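Local atomic coordinates of NAD(P)H dehydrogenase (quinone) (Mycobacterium tuberculosis, PDB entry 1XDI), a protein that probably reduces quinones to quinols with NADH or NADPH through one bound FAD per subunit, and may raise resistance to reactive oxygen intermediates. Residues T29-I34 with M108-I113; D37-A42 with D100-L105; C48-T53 with T92-Q97. One frame throughout, in Å; residues are numbered along the deposited sequence.

Interaction 1. Residues T29-I34 with M108-I113; sequences TQVTVI and MGVQVI. With FAD (flavin-adenine dinucleotide), chain C.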
loop_
_atom_site.group_PDB
_atom_site.type_symbol
_atom_site.label_atom_id
_atom_site.label_comp_id
_atom_site.label_asym_id
_atom_site.label_seq_id
_atom_site.Cartn_x
_atom_site.Cartn_y
_atom_site.Cartn_z
ATOM N N THR A 29 11.102 -26.953 17.507
ATOM C CA THR A 29 12.345 -26.463 18.128
ATOM C C THR A 29 12.611 -26.744 19.607
ATOM O O THR A 29 11.725 -27.035 20.403
ATOM C CB THR A 29 12.477 -24.934 18.048
ATOM O OG1 THR A 29 11.485 -24.346 18.894
ATOM C CG2 THR A 29 12.327 -24.433 16.644
ATOM N N GLN A 30 13.874 -26.601 19.972
ATOM C CA GLN A 30 14.273 -26.728 21.365
ATOM C C GLN A 30 15.215 -25.532 21.616
ATOM O O GLN A 30 16.386 -25.524 21.212
ATOM C CB GLN A 30 14.986 -28.051 21.628
ATOM C CG GLN A 30 15.134 -28.285 23.090
ATOM C CD GLN A 30 16.387 -28.990 23.433
ATOM O OE1 GLN A 30 16.473 -30.238 23.372
ATOM N NE2 GLN A 30 17.406 -28.205 23.790
ATOM N N VAL A 31 14.698 -24.519 22.289
ATOM C CA VAL A 31 15.483 -23.311 22.533
ATOM C C VAL A 31 16.180 -23.277 23.906
ATOM O O VAL A 31 15.565 -23.352 24.952
ATOM C CB VAL A 31 14.551 -22.038 22.396
ATOM C CG1 VAL A 31 15.359 -20.783 22.174
ATOM C CG2 VAL A 31 13.528 -22.259 21.286
ATOM N N THR A 32 17.479 -23.123 23.883
ATOM C CA THR A 32 18.257 -23.008 25.111
ATOM C C THR A 32 18.900 -21.633 25.142
ATOM O O THR A 32 19.510 -21.260 24.168
ATOM C CB THR A 32 19.377 -23.984 25.078
ATOM O OG1 THR A 32 18.900 -25.244 24.538
ATOM C CG2 THR A 32 19.961 -24.103 26.429
ATOM N N VAL A 33 18.744 -20.866 26.224
ATOM C CA VAL A 33 19.377 -19.523 26.369
ATOM C C VAL A 33 20.409 -19.688 27.475
ATOM O O VAL A 33 20.041 -20.028 28.579
ATOM C CB VAL A 33 18.378 -18.406 26.852
ATOM C CG1 VAL A 33 19.154 -17.106 27.225
ATOM C CG2 VAL A 33 17.390 -18.065 25.776
ATOM N N ILE A 34 21.688 -19.490 27.178
ATOM C CA ILE A 34 22.795 -19.579 28.159
ATOM C C ILE A 34 23.216 -18.123 28.361
ATOM O O ILE A 34 23.801 -17.501 27.467
ATOM C CB ILE A 34 24.000 -20.313 27.580
ATOM C CG1 ILE A 34 23.561 -21.714 27.100
ATOM C CG2 ILE A 34 25.142 -20.224 28.540
ATOM C CD1 ILE A 34 24.607 -22.504 26.340
ATOM N N MET A 108 7.258 -20.543 28.476
ATOM C CA MET A 108 7.105 -20.744 27.047
ATOM C C MET A 108 7.936 -21.980 26.678
ATOM O O MET A 108 8.038 -22.397 25.506
ATOM C CB MET A 108 7.556 -19.501 26.269
ATOM C CG MET A 108 6.758 -19.265 24.989
ATOM S SD MET A 108 5.195 -18.324 25.240
ATOM C CE MET A 108 4.114 -19.466 26.322
ATOM N N GLY A 109 8.544 -22.554 27.710
ATOM C CA GLY A 109 9.316 -23.764 27.534
ATOM C C GLY A 109 10.744 -23.544 27.104
ATOM O O GLY A 109 11.393 -24.440 26.567
ATOM N N VAL A 110 11.248 -22.344 27.306
ATOM C CA VAL A 110 12.623 -22.089 26.934
ATOM C C VAL A 110 13.475 -22.568 28.099
ATOM O O VAL A 110 13.138 -22.317 29.244
ATOM C CB VAL A 110 12.816 -20.576 26.661
ATOM C CG1 VAL A 110 14.270 -20.235 26.500
ATOM C CG2 VAL A 110 12.058 -20.199 25.396
ATOM N N GLN A 111 14.547 -23.302 27.798
ATOM C CA GLN A 111 15.526 -23.811 28.813
ATOM C C GLN A 111 16.594 -22.759 29.101
ATOM O O GLN A 111 17.526 -22.591 28.316
ATOM C CB GLN A 111 16.248 -25.085 28.311
ATOM C CG GLN A 111 15.270 -26.195 27.878
ATOM C CD GLN A 111 14.143 -26.347 28.873
ATOM O OE1 GLN A 111 14.364 -26.781 30.021
ATOM N NE2 GLN A 111 12.934 -25.953 28.475
ATOM N N VAL A 112 16.453 -22.040 30.214
ATOM C CA VAL A 112 17.422 -21.011 30.582
ATOM C C VAL A 112 18.529 -21.655 31.399
ATOM O O VAL A 112 18.225 -22.385 32.344
ATOM C CB VAL A 112 16.794 -19.972 31.447
ATOM C CG1 VAL A 112 17.744 -18.865 31.646
ATOM C CG2 VAL A 112 15.570 -19.463 30.804
ATOM N N ILE A 113 19.790 -21.417 31.023
ATOM C CA ILE A 113 20.957 -21.939 31.754
ATOM C C ILE A 113 21.881 -20.807 32.179
ATOM O O ILE A 113 22.606 -20.253 31.368
ATOM C CB ILE A 113 21.843 -22.878 30.902
ATOM C CG1 ILE A 113 21.163 -24.220 30.668
ATOM C CG2 ILE A 113 23.203 -23.075 31.596
ATOM C CD1 ILE A 113 22.068 -25.210 30.001
HETATM P PA FAD C . 23.113 -7.015 26.519
HETATM O O1A FAD C . 24.337 -6.175 26.858
HETATM O O2A FAD C . 21.758 -6.434 26.922
HETATM O O5B FAD C . 23.353 -8.351 27.213
HETATM C C5B FAD C . 24.013 -9.503 26.685
HETATM C C4B FAD C . 24.026 -10.363 27.931
HETATM O O4B FAD C . 24.590 -11.627 27.695
HETATM C C3B FAD C . 24.804 -9.806 29.240
HETATM O O3B FAD C . 23.958 -9.138 30.177
HETATM C C2B FAD C . 25.480 -10.959 29.816
HETATM O O2B FAD C . 24.961 -11.538 31.016
HETATM C C1B FAD C . 25.456 -12.026 28.751
HETATM N N9A FAD C . 26.690 -12.518 28.281
HETATM C C8A FAD C . 27.881 -11.931 27.904
HETATM N N7A FAD C . 28.799 -12.790 27.540
HETATM C C5A FAD C . 28.195 -14.005 27.680
HETATM C C6A FAD C . 28.607 -15.332 27.473
HETATM N N6A FAD C . 29.814 -15.644 27.049
HETATM N N1A FAD C . 27.701 -16.341 27.730
HETATM C C2A FAD C . 26.457 -16.080 28.163
HETATM N N3A FAD C . 25.971 -14.801 28.392
HETATM C C4A FAD C . 26.988 -13.834 28.102
HETATM N N1 FAD C . 19.141 1.270 24.159
HETATM C C2 FAD C . 17.872 1.680 23.854
HETATM O O2 FAD C . 17.231 1.168 22.917
HETATM N N3 FAD C . 17.301 2.681 24.606
HETATM C C4 FAD C . 17.882 3.321 25.665
HETATM O O4 FAD C . 17.258 4.199 26.259
HETATM C C4X FAD C . 19.118 2.921 25.955
HETATM N N5 FAD C . 19.739 3.569 27.060
HETATM C C5X FAD C . 21.054 3.140 27.375
HETATM C C6 FAD C . 21.740 3.711 28.469
HETATM C C7 FAD C . 23.059 3.326 28.830
HETATM C C7M FAD C . 23.756 3.982 30.047
HETATM C C8 FAD C . 23.703 2.335 28.033
HETATM C C8M FAD C . 25.120 1.860 28.313
HETATM C C9 FAD C . 23.063 1.749 26.980
HETATM C C9A FAD C . 21.762 2.092 26.629
HETATM N N10 FAD C . 21.010 1.489 25.511
HETATM C C10 FAD C . 19.741 1.885 25.200
HETATM C "C1'" FAD C . 21.667 0.451 24.811
HETATM C "C2'" FAD C . 21.095 -0.921 25.009
HETATM O "O2'" FAD C . 21.068 -1.216 26.450
HETATM C "C3'" FAD C . 21.890 -1.987 24.307
HETATM O "O3'" FAD C . 21.757 -1.791 22.923
HETATM C "C4'" FAD C . 21.405 -3.406 24.528
HETATM O "O4'" FAD C . 21.608 -3.573 25.981
HETATM C "C5'" FAD C . 22.184 -4.491 23.963
HETATM O "O5'" FAD C . 21.499 -5.714 24.193
HETATM P P FAD C . 22.100 -7.121 23.886
HETATM O O1P FAD C . 21.042 -8.026 24.151
HETATM O O2P FAD C . 22.770 -7.226 22.572
HETATM O O3P FAD C . 23.200 -7.185 24.965
#
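Val-33 has its CG2 beside its own backbone N (chi1 170°), while Val-110 turns CG1 anti to its backbone N at the same chi1, and these two methyls meet at a slant, CG2 of Val-33 lying 3.9 Å from CG1 of Val-110. The same CG1 of Val-110 also rests near the carbonyl of Val-31, so one methyl covers the start of the strand pairing. From there the backbones run side by side. Gln-111 straddles Thr-32: its N gives a 3.0 Å hydrogen bond to O of Val-31, and its O takes one of equal length from N of Val-33. Val-33 then straddles Val-112 in turn, its O accepting a nearly straight bond of 2.8 Å from N of Ile-113 (170° at the hydrogen). This is parallel pairing in the Rossmann-type sheet of the FAD domain, where strand 111-114 is an edge strand of that sheet within this chain and 29-35 its inner neighbour, bonded on its other side to strand 3-8. Thr-32, Ile-34, Gln-111 and Ile-113 share one face, on which Ala-133 of strand 129-134 touches both isoleucines; on the other, Ala-18 and Ala-21 of helix 12-24 pack on Val-31. CG2 of Thr-32 lies 3.4 Å from O of Gln-111. Gly-109 ends helix 83-107 in a Schellman motif, and the bent chain of Gln-111 brings NE2 back to O of Gly-109 at 2.9 Å, from above that carbonyl's plane. At the far end, O of Ile-34 comes within 3.1 Å of C2A on the FAD adenine.

Interaction 2. Residues D37-A42 with D100-L105; sequences DGIGGA and DITAQL. With FAD (flavin-adenine dinucleotide), chain C.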
loop_
_atom_site.group_PDB
_atom_site.type_symbol
_atom_site.label_atom_id
_atom_site.label_comp_id
_atom_site.label_asym_id
_atom_site.label_seq_id
_atom_site.Cartn_x
_atom_site.Cartn_y
_atom_site.Cartn_z
ATOM N N ASP A 37 24.504 -13.219 33.309
ATOM C CA ASP A 37 24.044 -12.293 34.335
ATOM C C ASP A 37 22.569 -12.263 34.660
ATOM O O ASP A 37 22.167 -11.663 35.642
ATOM C CB ASP A 37 24.538 -10.866 34.035
ATOM C CG ASP A 37 26.074 -10.763 34.037
ATOM O OD1 ASP A 37 26.691 -11.533 34.830
ATOM O OD2 ASP A 37 26.633 -9.925 33.255
ATOM N N GLY A 38 21.747 -12.900 33.852
ATOM C CA GLY A 38 20.334 -12.862 34.161
ATOM C C GLY A 38 19.568 -12.192 33.058
ATOM O O GLY A 38 19.928 -11.076 32.616
ATOM N N ILE A 39 18.517 -12.912 32.635
ATOM C CA ILE A 39 17.583 -12.550 31.575
ATOM C C ILE A 39 17.153 -11.093 31.576
ATOM O O ILE A 39 16.561 -10.598 32.550
ATOM C CB ILE A 39 16.345 -13.419 31.622
ATOM C CG1 ILE A 39 16.768 -14.884 31.724
ATOM C CG2 ILE A 39 15.530 -13.216 30.352
ATOM C CD1 ILE A 39 17.653 -15.388 30.629
ATOM N N GLY A 40 17.443 -10.427 30.458
ATOM C CA GLY A 40 17.129 -9.030 30.308
ATOM C C GLY A 40 18.454 -8.402 30.000
ATOM O O GLY A 40 18.535 -7.278 29.471
ATOM N N GLY A 41 19.504 -9.143 30.342
ATOM C CA GLY A 41 20.863 -8.672 30.132
ATOM C C GLY A 41 21.159 -7.296 30.699
ATOM O O GLY A 41 20.393 -6.753 31.469
ATOM N N ALA A 42 22.282 -6.728 30.300
ATOM C CA ALA A 42 22.691 -5.406 30.770
ATOM C C ALA A 42 21.722 -4.315 30.450
ATOM O O ALA A 42 21.640 -3.381 31.198
ATOM C CB ALA A 42 24.083 -5.031 30.222
ATOM N N ASP A 100 9.997 -10.764 35.102
ATOM C CA ASP A 100 8.890 -10.923 34.173
ATOM C C ASP A 100 9.359 -11.661 32.946
ATOM O O ASP A 100 8.707 -12.609 32.535
ATOM C CB ASP A 100 8.300 -9.571 33.770
ATOM C CG ASP A 100 7.477 -8.939 34.890
ATOM O OD1 ASP A 100 7.569 -9.429 36.020
ATOM O OD2 ASP A 100 6.744 -7.958 34.663
ATOM N N ILE A 101 10.504 -11.268 32.386
ATOM C CA ILE A 101 11.036 -11.921 31.184
ATOM C C ILE A 101 11.469 -13.380 31.396
ATOM O O ILE A 101 11.251 -14.276 30.538
ATOM C CB ILE A 101 12.255 -11.147 30.617
ATOM C CG1 ILE A 101 11.910 -9.667 30.493
ATOM C CG2 ILE A 101 12.659 -11.671 29.193
ATOM C CD1 ILE A 101 13.102 -8.907 30.049
ATOM N N THR A 102 12.097 -13.630 32.533
ATOM C CA THR A 102 12.520 -14.991 32.776
ATOM C C THR A 102 11.283 -15.868 32.807
ATOM O O THR A 102 11.249 -16.915 32.164
ATOM C CB THR A 102 13.247 -15.128 34.101
ATOM O OG1 THR A 102 14.145 -14.023 34.240
ATOM C CG2 THR A 102 14.039 -16.430 34.131
ATOM N N ALA A 103 10.258 -15.414 33.522
ATOM C CA ALA A 103 9.050 -16.198 33.661
ATOM C C ALA A 103 8.384 -16.474 32.294
ATOM O O ALA A 103 7.891 -17.573 32.020
ATOM C CB ALA A 103 8.095 -15.493 34.634
ATOM N N GLN A 104 8.417 -15.492 31.411
ATOM C CA GLN A 104 7.807 -15.690 30.118
ATOM C C GLN A 104 8.579 -16.750 29.332
ATOM O O GLN A 104 7.955 -17.665 28.772
ATOM C CB GLN A 104 7.817 -14.389 29.371
ATOM C CG GLN A 104 6.809 -14.239 28.273
ATOM C CD GLN A 104 7.115 -13.011 27.416
ATOM O OE1 GLN A 104 7.701 -12.018 27.893
ATOM N NE2 GLN A 104 6.714 -13.068 26.161
ATOM N N LEU A 105 9.915 -16.625 29.292
ATOM C CA LEU A 105 10.762 -17.580 28.584
ATOM C C LEU A 105 10.497 -18.960 29.136
ATOM O O LEU A 105 10.231 -19.899 28.387
ATOM C CB LEU A 105 12.252 -17.289 28.794
ATOM C CG LEU A 105 12.932 -16.027 28.264
ATOM C CD1 LEU A 105 14.454 -16.156 28.431
ATOM C CD2 LEU A 105 12.571 -15.802 26.801
HETATM P PA FAD C . 23.113 -7.015 26.519
HETATM O O1A FAD C . 24.337 -6.175 26.858
HETATM O O2A FAD C . 21.758 -6.434 26.922
HETATM O O5B FAD C . 23.353 -8.351 27.213
HETATM C C5B FAD C . 24.013 -9.503 26.685
HETATM C C4B FAD C . 24.026 -10.363 27.931
HETATM O O4B FAD C . 24.590 -11.627 27.695
HETATM C C3B FAD C . 24.804 -9.806 29.240
HETATM O O3B FAD C . 23.958 -9.138 30.177
HETATM C C2B FAD C . 25.480 -10.959 29.816
HETATM O O2B FAD C . 24.961 -11.538 31.016
HETATM C C1B FAD C . 25.456 -12.026 28.751
HETATM N N9A FAD C . 26.690 -12.518 28.281
HETATM C C8A FAD C . 27.881 -11.931 27.904
HETATM N N7A FAD C . 28.799 -12.790 27.540
HETATM C C5A FAD C . 28.195 -14.005 27.680
HETATM C C6A FAD C . 28.607 -15.332 27.473
HETATM N N6A FAD C . 29.814 -15.644 27.049
HETATM N N1A FAD C . 27.701 -16.341 27.730
HETATM C C2A FAD C . 26.457 -16.080 28.163
HETATM N N3A FAD C . 25.971 -14.801 28.392
HETATM C C4A FAD C . 26.988 -13.834 28.102
HETATM N N1 FAD C . 19.141 1.270 24.159
HETATM C C2 FAD C . 17.872 1.680 23.854
HETATM O O2 FAD C . 17.231 1.168 22.917
HETATM N N3 FAD C . 17.301 2.681 24.606
HETATM C C4 FAD C . 17.882 3.321 25.665
HETATM O O4 FAD C . 17.258 4.199 26.259
HETATM C C4X FAD C . 19.118 2.921 25.955
HETATM N N5 FAD C . 19.739 3.569 27.060
HETATM C C5X FAD C . 21.054 3.140 27.375
HETATM C C6 FAD C . 21.740 3.711 28.469
HETATM C C7 FAD C . 23.059 3.326 28.830
HETATM C C7M FAD C . 23.756 3.982 30.047
HETATM C C8 FAD C . 23.703 2.335 28.033
HETATM C C8M FAD C . 25.120 1.860 28.313
HETATM C C9 FAD C . 23.063 1.749 26.980
HETATM C C9A FAD C . 21.762 2.092 26.629
HETATM N N10 FAD C . 21.010 1.489 25.511
HETATM C C10 FAD C . 19.741 1.885 25.200
HETATM C "C1'" FAD C . 21.667 0.451 24.811
HETATM C "C2'" FAD C . 21.095 -0.921 25.009
HETATM O "O2'" FAD C . 21.068 -1.216 26.450
HETATM C "C3'" FAD C . 21.890 -1.987 24.307
HETATM O "O3'" FAD C . 21.757 -1.791 22.923
HETATM C "C4'" FAD C . 21.405 -3.406 24.528
HETATM O "O4'" FAD C . 21.608 -3.573 25.981
HETATM C "C5'" FAD C . 22.184 -4.491 23.963
HETATM O "O5'" FAD C . 21.499 -5.714 24.193
HETATM P P FAD C . 22.100 -7.121 23.886
HETATM O O1P FAD C . 21.042 -8.026 24.151
HETATM O O2P FAD C . 22.770 -7.226 22.572
HETATM O O3P FAD C . 23.200 -7.185 24.965
#
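Ile-39 starts its side chain toward the helix carrying Ile-101, Thr-102 and Leu-105, and each of its carbons finds something there. CB lies 3.5 Å from OG1 of Thr-102. CG1 runs on across the same threonine, with Thr-102 CG2 at 4.0 Å. The other branch, CG2, is set anti to the backbone N (chi1 -49°) and drops between two residues one helical turn apart: Ile-101, whose CG2 is 3.5 Å from CG2 of Ile-39, and Leu-105, whose CD1 is 3.7 Å from it. CD1 of Ile-39, at the tip, meets that same leucine methyl, so these two side chains approach end on. Beside them Gly-40 offers its CA to CD1 of Ile-101 at 4.0 Å. Ile-39 and Gly-40 are the central residues of a type II turn from Gly-38 to Gly-41, and the backbone on either side of it holds the adenosine ribose of FAD. N of Asp-37 gives a 2.9 Å hydrogen bond to O2B, and N of Ala-42 a weak one to O3B. Tyr-15 of helix 12-24 also packs on Ile-39 and Ile-101. OG1 of Thr-102 bonds to O of Ser-98, whose own OG reaches O of Ile-39. The two segments thus meet through van der Waals packing alone; Ser-98, one turn earlier in the helix, adds a polar tie between helix and turn, and the ribose is held by the backbone amides flanking the turn.

Interaction 3. Residues C48-T53 with T92-Q97; sequences CVPSKT and TLAAAQ. With FAD (flavin-adenine dinucleotide), chain C.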
loop_
_atom_site.group_PDB
_atom_site.type_symbol
_atom_site.label_atom_id
_atom_site.label_comp_id
_atom_site.label_asym_id
_atom_site.label_seq_id
_atom_site.Cartn_x
_atom_site.Cartn_y
_atom_site.Cartn_z
ATOM N N CYS A 48 20.319 0.420 30.287
ATOM C CA CYS A 48 19.059 0.993 29.848
ATOM C C CYS A 48 17.913 1.146 30.869
ATOM O O CYS A 48 17.643 2.259 31.335
ATOM C CB CYS A 48 18.571 0.245 28.607
ATOM S SG CYS A 48 17.071 0.959 28.037
ATOM N N VAL A 49 17.218 0.058 31.180
ATOM C CA VAL A 49 16.132 0.150 32.150
ATOM C C VAL A 49 16.466 1.037 33.404
ATOM O O VAL A 49 15.662 1.919 33.755
ATOM C CB VAL A 49 15.639 -1.266 32.590
ATOM C CG1 VAL A 49 14.852 -1.172 33.872
ATOM C CG2 VAL A 49 14.817 -1.870 31.469
ATOM N N PRO A 50 17.628 0.824 34.081
ATOM C CA PRO A 50 18.012 1.631 35.263
ATOM C C PRO A 50 18.174 3.159 35.005
ATOM O O PRO A 50 17.511 3.959 35.681
ATOM C CB PRO A 50 19.315 0.992 35.716
ATOM C CG PRO A 50 19.145 -0.418 35.371
ATOM C CD PRO A 50 18.495 -0.364 33.978
ATOM N N SER A 51 19.027 3.587 34.062
ATOM C CA SER A 51 19.131 5.041 33.798
ATOM C C SER A 51 17.749 5.679 33.569
ATOM O O SER A 51 17.462 6.748 34.139
ATOM C CB SER A 51 20.030 5.379 32.599
ATOM O OG SER A 51 19.848 4.461 31.523
ATOM N N LYS A 52 16.889 5.037 32.761
ATOM C CA LYS A 52 15.556 5.563 32.503
ATOM C C LYS A 52 14.765 5.594 33.788
ATOM O O LYS A 52 13.954 6.489 33.978
ATOM C CB LYS A 52 14.800 4.735 31.436
ATOM C CG LYS A 52 15.021 5.149 29.925
ATOM C CD LYS A 52 16.420 4.850 29.429
ATOM C CE LYS A 52 17.182 6.114 29.063
ATOM N NZ LYS A 52 18.629 5.845 28.810
ATOM N N THR A 53 14.993 4.631 34.672
ATOM C CA THR A 53 14.277 4.621 35.946
ATOM C C THR A 53 14.793 5.813 36.732
ATOM O O THR A 53 14.025 6.698 37.144
ATOM C CB THR A 53 14.548 3.338 36.720
ATOM O OG1 THR A 53 14.457 2.258 35.795
ATOM C CG2 THR A 53 13.519 3.095 37.845
ATOM N N THR A 92 15.418 -2.392 42.534
ATOM C CA THR A 92 14.147 -3.100 42.644
ATOM C C THR A 92 13.314 -3.282 41.338
ATOM O O THR A 92 12.893 -4.410 41.018
ATOM C CB THR A 92 13.312 -2.433 43.793
ATOM O OG1 THR A 92 13.320 -3.329 44.886
ATOM C CG2 THR A 92 11.861 -2.097 43.366
ATOM N N LEU A 93 13.068 -2.180 40.614
ATOM C CA LEU A 93 12.330 -2.193 39.331
ATOM C C LEU A 93 13.090 -3.038 38.295
ATOM O O LEU A 93 12.516 -3.821 37.531
ATOM C CB LEU A 93 12.213 -0.777 38.777
ATOM C CG LEU A 93 11.368 -0.601 37.527
ATOM C CD1 LEU A 93 10.724 0.734 37.717
ATOM C CD2 LEU A 93 12.124 -0.711 36.201
ATOM N N ALA A 94 14.408 -2.844 38.265
ATOM C CA ALA A 94 15.259 -3.573 37.341
ATOM C C ALA A 94 14.989 -5.072 37.503
ATOM O O ALA A 94 14.719 -5.773 36.514
ATOM C CB ALA A 94 16.703 -3.256 37.620
ATOM N N ALA A 95 15.018 -5.510 38.770
ATOM C CA ALA A 95 14.814 -6.875 39.187
ATOM C C ALA A 95 13.489 -7.464 38.719
ATOM O O ALA A 95 13.416 -8.666 38.376
ATOM C CB ALA A 95 14.918 -6.948 40.684
ATOM N N ALA A 96 12.444 -6.639 38.704
ATOM C CA ALA A 96 11.122 -7.106 38.294
ATOM C C ALA A 96 11.011 -7.281 36.758
ATOM O O ALA A 96 10.374 -8.196 36.246
ATOM C CB ALA A 96 10.069 -6.133 38.809
ATOM N N GLN A 97 11.648 -6.382 36.038
ATOM C CA GLN A 97 11.665 -6.418 34.588
ATOM C C GLN A 97 12.385 -7.712 34.200
ATOM O O GLN A 97 12.028 -8.362 33.238
ATOM C CB GLN A 97 12.423 -5.180 34.070
ATOM C CG GLN A 97 11.975 -4.682 32.704
ATOM C CD GLN A 97 10.499 -4.960 32.384
ATOM O OE1 GLN A 97 9.617 -4.696 33.200
ATOM N NE2 GLN A 97 10.242 -5.470 31.174
HETATM P PA FAD C . 23.113 -7.015 26.519
HETATM O O1A FAD C . 24.337 -6.175 26.858
HETATM O O2A FAD C . 21.758 -6.434 26.922
HETATM O O5B FAD C . 23.353 -8.351 27.213
HETATM C C5B FAD C . 24.013 -9.503 26.685
HETATM C C4B FAD C . 24.026 -10.363 27.931
HETATM O O4B FAD C . 24.590 -11.627 27.695
HETATM C C3B FAD C . 24.804 -9.806 29.240
HETATM O O3B FAD C . 23.958 -9.138 30.177
HETATM C C2B FAD C . 25.480 -10.959 29.816
HETATM O O2B FAD C . 24.961 -11.538 31.016
HETATM C C1B FAD C . 25.456 -12.026 28.751
HETATM N N9A FAD C . 26.690 -12.518 28.281
HETATM C C8A FAD C . 27.881 -11.931 27.904
HETATM N N7A FAD C . 28.799 -12.790 27.540
HETATM C C5A FAD C . 28.195 -14.005 27.680
HETATM C C6A FAD C . 28.607 -15.332 27.473
HETATM N N6A FAD C . 29.814 -15.644 27.049
HETATM N N1A FAD C . 27.701 -16.341 27.730
HETATM C C2A FAD C . 26.457 -16.080 28.163
HETATM N N3A FAD C . 25.971 -14.801 28.392
HETATM C C4A FAD C . 26.988 -13.834 28.102
HETATM N N1 FAD C . 19.141 1.270 24.159
HETATM C C2 FAD C . 17.872 1.680 23.854
HETATM O O2 FAD C . 17.231 1.168 22.917
HETATM N N3 FAD C . 17.301 2.681 24.606
HETATM C C4 FAD C . 17.882 3.321 25.665
HETATM O O4 FAD C . 17.258 4.199 26.259
HETATM C C4X FAD C . 19.118 2.921 25.955
HETATM N N5 FAD C . 19.739 3.569 27.060
HETATM C C5X FAD C . 21.054 3.140 27.375
HETATM C C6 FAD C . 21.740 3.711 28.469
HETATM C C7 FAD C . 23.059 3.326 28.830
HETATM C C7M FAD C . 23.756 3.982 30.047
HETATM C C8 FAD C . 23.703 2.335 28.033
HETATM C C8M FAD C . 25.120 1.860 28.313
HETATM C C9 FAD C . 23.063 1.749 26.980
HETATM C C9A FAD C . 21.762 2.092 26.629
HETATM N N10 FAD C . 21.010 1.489 25.511
HETATM C C10 FAD C . 19.741 1.885 25.200
HETATM C "C1'" FAD C . 21.667 0.451 24.811
HETATM C "C2'" FAD C . 21.095 -0.921 25.009
HETATM O "O2'" FAD C . 21.068 -1.216 26.450
HETATM C "C3'" FAD C . 21.890 -1.987 24.307
HETATM O "O3'" FAD C . 21.757 -1.791 22.923
HETATM C "C4'" FAD C . 21.405 -3.406 24.528
HETATM O "O4'" FAD C . 21.608 -3.573 25.981
HETATM C "C5'" FAD C . 22.184 -4.491 23.963
HETATM O "O5'" FAD C . 21.499 -5.714 24.193
HETATM P P FAD C . 22.100 -7.121 23.886
HETATM O O1P FAD C . 21.042 -8.026 24.151
HETATM O O2P FAD C . 22.770 -7.226 22.572
HETATM O O3P FAD C . 23.200 -7.185 24.965
#
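Leu-93 comes first, its CG anti to the backbone N (chi1 -174°), which carries both methyls to helix 48-64. CD2 settles 3.6 Å from CG1 of Val-49, and CD1 meets CG2 of Thr-53 tip to tip at 3.7 Å. Ala-94 follows where the backbones come nearest: its small CB lies 4.4 Å from CG of Pro-50. A turn later Gln-97 passes its CG across the other Val-49 methyl, CG2, at 4.2 Å. Its amide continues to the second subunit, OE1 to NZ of Lys-393 and NE2 to O of Thr-388. The far side of helix 48-64 faces the flavin, where NZ of Lys-52 donates to N5 at 3.1 Å and also forms a salt bridge with Glu-196, while SG of Cys-48 stands 3.4 Å from C4. Cys-48 probably corresponds to the flavin-proximal cysteine of the disulphide reductases, with Ala-43 where they keep its partner. The axes of 48-53 and 92-97 run roughly antiparallel, 141° between their directions and 9.4 Å apart at closest; Val-44 of helix 41-45 touches both Val-49 and Gln-97, and Tyr-176 packs on Pro-50.

All three contacts belong to the FAD domain, and they nest along the chain: interaction 3 lies inside the loop closed by interaction 2, itself inside that of interaction 1. Helix 83-107 is the common thread, serving interactions 2 and 3 before leading into strand 111-114 of interaction 1. Centres of neighbouring contacts are about 12 Å apart, those of interactions 1 and 3 about 24 Å. Interactions 1 and 2 touch directly, with CD1 of Ile-39 3.6 Å from CG1 of Val-112. Together they follow the cofactor from adenine, past ribose, to flavin, joining the sheet edge to the helices near the second subunit.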